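Local coordinates for uncharacterized protein (Bordetella bronchiseptica, PDB 4XG0) that probably acts as a kinase of the DUF1537 family, phosphorylating acid sugars in a catabolic pathway, at residues A[36-41]-A[52-57]; A[197-202]-A[224-229]. All blocks are in the same frame, centred on the assembly; numbering follows the deposited sequence.

Interaction 1 (A[36-41]-A[52-57]); sequences TGSGDT and TQLSVG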
# COMPACT_ATOMS: atom_id res chain seq x y z
N THR A 36 -7.27 13.71 16.89
CA THR A 36 -8.20 13.07 15.98
C THR A 36 -7.43 12.52 14.78
O THR A 36 -7.63 11.38 14.36
CB THR A 36 -9.30 14.05 15.52
OG1 THR A 36 -10.18 14.33 16.61
CG2 THR A 36 -10.10 13.48 14.39
N GLY A 37 -6.53 13.34 14.23
CA GLY A 37 -5.77 12.95 13.06
C GLY A 37 -4.79 11.82 13.34
O GLY A 37 -4.62 10.92 12.51
N SER A 38 -4.15 11.85 14.49
CA SER A 38 -3.25 10.78 14.85
C SER A 38 -3.98 9.43 14.86
O SER A 38 -3.50 8.47 14.27
CB SER A 38 -2.63 11.05 16.21
OG SER A 38 -1.51 10.22 16.43
N GLY A 39 -5.14 9.38 15.50
CA GLY A 39 -5.88 8.13 15.64
C GLY A 39 -6.41 7.66 14.31
O GLY A 39 -6.42 6.47 13.98
N ASP A 40 -6.89 8.59 13.49
CA ASP A 40 -7.46 8.17 12.23
C ASP A 40 -6.38 7.58 11.33
O ASP A 40 -6.59 6.52 10.72
CB ASP A 40 -8.17 9.33 11.54
CG ASP A 40 -8.84 8.89 10.25
OD1 ASP A 40 -8.17 8.93 9.19
OD2 ASP A 40 -10.02 8.47 10.31
N THR A 41 -5.22 8.23 11.26
CA THR A 41 -4.14 7.78 10.38
C THR A 41 -3.59 6.45 10.88
O THR A 41 -3.42 5.49 10.13
CB THR A 41 -2.99 8.80 10.25
OG1 THR A 41 -2.41 9.04 11.53
CG2 THR A 41 -3.53 10.09 9.66
N THR A 52 0.72 -1.37 15.30
CA THR A 52 0.72 0.10 15.40
C THR A 52 0.47 0.54 16.83
O THR A 52 -0.44 0.05 17.49
CB THR A 52 -0.36 0.69 14.50
OG1 THR A 52 -0.12 0.32 13.15
CG2 THR A 52 -0.40 2.20 14.61
N GLN A 53 1.31 1.43 17.34
CA GLN A 53 1.14 1.98 18.66
C GLN A 53 0.79 3.45 18.57
O GLN A 53 1.30 4.13 17.69
CB GLN A 53 2.44 1.84 19.45
CG GLN A 53 2.88 0.46 19.69
CD GLN A 53 2.55 -0.05 21.08
OE1 GLN A 53 2.16 0.72 21.96
NE2 GLN A 53 2.72 -1.35 21.28
N LEU A 54 -0.07 3.91 19.47
CA LEU A 54 -0.55 5.29 19.45
C LEU A 54 -0.30 5.94 20.79
O LEU A 54 -0.59 5.34 21.84
CB LEU A 54 -2.06 5.30 19.13
CG LEU A 54 -2.83 6.64 19.22
CD1 LEU A 54 -2.50 7.52 18.04
CD2 LEU A 54 -4.34 6.40 19.31
N SER A 55 0.30 7.14 20.77
CA SER A 55 0.42 7.98 21.96
C SER A 55 -0.60 9.12 21.91
O SER A 55 -0.77 9.76 20.87
CB SER A 55 1.83 8.58 22.12
OG SER A 55 2.83 7.58 22.06
N VAL A 56 -1.27 9.35 23.04
CA VAL A 56 -2.27 10.41 23.14
C VAL A 56 -1.51 11.69 23.41
O VAL A 56 -2.08 12.79 23.42
CB VAL A 56 -3.30 10.12 24.26
CG1 VAL A 56 -4.17 11.32 24.53
CG2 VAL A 56 -4.19 8.92 23.85
N GLY A 57 -0.21 11.53 23.62
CA GLY A 57 0.72 12.65 23.63
C GLY A 57 1.87 12.45 22.64
O GLY A 57 1.66 12.10 21.47
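Leu-54 turns its CG away from its own backbone N (chi1 173°), and the second torsion (75°) swings CD1 in over helix 35-47, where it meets the first turns of the helix at Ser-38 and Gly-39. Ser-38 likewise holds OG trans to the main-chain N (chi1 -165°), in one of the two conformers built for this side chain. There CD1 of Leu-54 lies 3.3 Å from OG of Ser-38, a close approach that is doubtful because it depends on that conformer; the same methyl is 4.0 Å from Ser-38 CB. It also comes down beside the backbone, with Leu-54 CD1 4.1 Å from Gly-39 N. Gly-39 presents bare main chain where strand and helix come nearest, its CA 7.1 Å from Leu-54 CA.

Strand 52-54 forms one edge of the parallel sheet and pairs with strand 73-77 through backbone bonds of Gln-53 with Val-73 and Ala-75. This is the second half of a beta-alpha-beta unit: strand 28-32, helix 35-47, strand 52-54, with 73-77 lying between the two strands. Thr-52, further back on the strand, packs on Ala-42, Phe-45 and Val-46 of the same helix. In this conformer Ser-38 OG has a weak hydrogen bond to Val-76 O. No polar bond joins the two segments, and the contact is probably mainly dispersion between one Leu-54 methyl, Ser-38 and the Gly-39 backbone.

Interaction 2 (A[197-202]-A[224-229]); sequences AELARR and ARAIGV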
# COMPACT_ATOMS: atom_id res chain seq x y z
N ALA A 197 7.19 5.72 -11.39
CA ALA A 197 8.63 5.93 -11.52
C ALA A 197 8.94 7.27 -12.21
O ALA A 197 9.89 7.96 -11.85
CB ALA A 197 9.28 4.77 -12.27
N GLU A 198 8.13 7.62 -13.21
CA GLU A 198 8.30 8.87 -13.93
C GLU A 198 8.00 10.02 -12.97
O GLU A 198 8.75 10.98 -12.90
CB GLU A 198 7.40 8.90 -15.16
CG GLU A 198 7.94 8.07 -16.34
CD GLU A 198 6.89 7.78 -17.41
OE1 GLU A 198 5.69 7.71 -17.09
OE2 GLU A 198 7.27 7.62 -18.59
N LEU A 199 6.91 9.89 -12.23
CA LEU A 199 6.52 10.91 -11.25
C LEU A 199 7.59 11.08 -10.17
O LEU A 199 7.87 12.20 -9.73
CB LEU A 199 5.19 10.57 -10.61
CG LEU A 199 4.71 11.54 -9.52
CD1 LEU A 199 4.69 12.97 -10.07
CD2 LEU A 199 3.35 11.15 -9.03
N ALA A 200 8.19 9.98 -9.75
CA ALA A 200 9.21 10.01 -8.71
C ALA A 200 10.43 10.83 -9.15
O ALA A 200 10.99 11.62 -8.37
CB ALA A 200 9.63 8.58 -8.32
N ARG A 201 10.85 10.65 -10.40
CA ARG A 201 11.96 11.43 -10.95
C ARG A 201 11.68 12.92 -10.82
O ARG A 201 12.54 13.68 -10.38
CB ARG A 201 12.19 11.07 -12.42
CG ARG A 201 13.26 10.00 -12.65
CD ARG A 201 13.14 9.36 -14.04
NE ARG A 201 13.48 7.93 -14.00
CZ ARG A 201 12.75 6.95 -14.55
NH1 ARG A 201 13.15 5.69 -14.44
NH2 ARG A 201 11.63 7.22 -15.22
N ARG A 202 10.48 13.34 -11.19
CA ARG A 202 10.15 14.77 -11.17
C ARG A 202 10.07 15.34 -9.74
O ARG A 202 10.35 16.52 -9.53
CB ARG A 202 8.85 15.03 -11.94
CG ARG A 202 8.92 14.60 -13.40
CD ARG A 202 7.86 15.29 -14.24
NE ARG A 202 6.50 14.85 -13.94
CZ ARG A 202 5.48 15.66 -13.65
NH1 ARG A 202 4.29 15.16 -13.42
NH2 ARG A 202 5.65 16.98 -13.59
N ALA A 224 1.62 8.11 -3.78
CA ALA A 224 2.15 7.24 -2.73
C ALA A 224 3.18 6.25 -3.31
O ALA A 224 4.23 6.03 -2.73
CB ALA A 224 1.02 6.47 -2.07
N ARG A 225 2.89 5.68 -4.48
CA ARG A 225 3.84 4.80 -5.14
C ARG A 225 5.16 5.51 -5.50
O ARG A 225 6.25 4.95 -5.30
CB ARG A 225 3.21 4.17 -6.38
CG ARG A 225 2.09 3.21 -6.00
CD ARG A 225 1.41 2.57 -7.20
NE ARG A 225 0.58 1.46 -6.75
CZ ARG A 225 -0.34 0.82 -7.48
NH1 ARG A 225 -0.59 1.19 -8.73
NH2 ARG A 225 -1.02 -0.18 -6.94
N ALA A 226 5.06 6.72 -6.04
CA ALA A 226 6.23 7.52 -6.33
C ALA A 226 7.03 7.77 -5.07
O ALA A 226 8.25 7.69 -5.08
CB ALA A 226 5.84 8.85 -6.98
N ILE A 227 6.34 8.14 -4.01
CA ILE A 227 6.97 8.32 -2.72
C ILE A 227 7.68 7.03 -2.30
O ILE A 227 8.80 7.05 -1.83
CB ILE A 227 5.95 8.77 -1.65
CG1 ILE A 227 5.63 10.26 -1.88
CG2 ILE A 227 6.49 8.57 -0.25
CD1 ILE A 227 4.42 10.71 -1.19
N GLY A 228 7.04 5.87 -2.49
CA GLY A 228 7.68 4.61 -2.17
C GLY A 228 8.99 4.43 -2.90
O GLY A 228 10.00 4.06 -2.30
N VAL A 229 8.98 4.69 -4.21
CA VAL A 229 10.17 4.60 -5.04
C VAL A 229 11.29 5.47 -4.49
O VAL A 229 12.45 5.07 -4.54
CB VAL A 229 9.85 5.01 -6.49
CG1 VAL A 229 11.13 5.19 -7.29
CG2 VAL A 229 8.94 3.97 -7.14
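Ala-200 and Ala-226 face each other where helices 196-205 and 217-230 cross, with Ala-200 CB 4.0 Å from Ala-226 CB. Each methyl is a small bump set into a hollow of the opposing helix. The CB of Ala-226 drops into the angle between Leu-199 and Ala-200: Ala-226 CB rests 3.9 Å from Leu-199 CG, which closes one flank, and 3.8 Å from the backbone N of Ala-200, which forms the floor. In return, Ala-200 pushes its CB into the dip between Ala-226 and Val-229, one turn apart. There Ala-200 CB lies 3.6 Å from Ala-226 O and 3.8 Å from Val-229 CG1. Val-229 can form that wall because its CG1 is trans to the backbone N (chi1 168°).

With alanines at the centre, the short segments approach to 8.0 Å between axes while crossing at -66°. On its far side, Ile-227 packs on Leu-246 and on strand 234-238, so helix 217-230 lies between helix 196-205 on one side and helix 240-252 with strand 234-238 on the other. Across the crossing the side-chain contacts are entirely aliphatic; cohesion probably comes from burying the two alanines and Leu-199, with the more exposed Val-229 at the border.

Both contacts belong to the sugar-binding N-terminal domain and follow one another in series. From the N terminus, strand 28-32 leads into helix 35-47, and interaction 1 closes a ten-residue loop by bringing the start of that helix against edge strand 52-54. The chain then lays down strands 73-77, 106-110 and 135-139 before reaching strand 186-188 at the other edge. Interaction 2 closes a longer loop of 21 residues, which contains strand 209-212, by joining the helices before and after that strand; the central strand 234-238 comes only afterwards. The two loops neither nest nor cross. Their centres lie 27 Å apart: interaction 1 ties helix to strand at one border of the sheet, interaction 2 helix to helix toward the other.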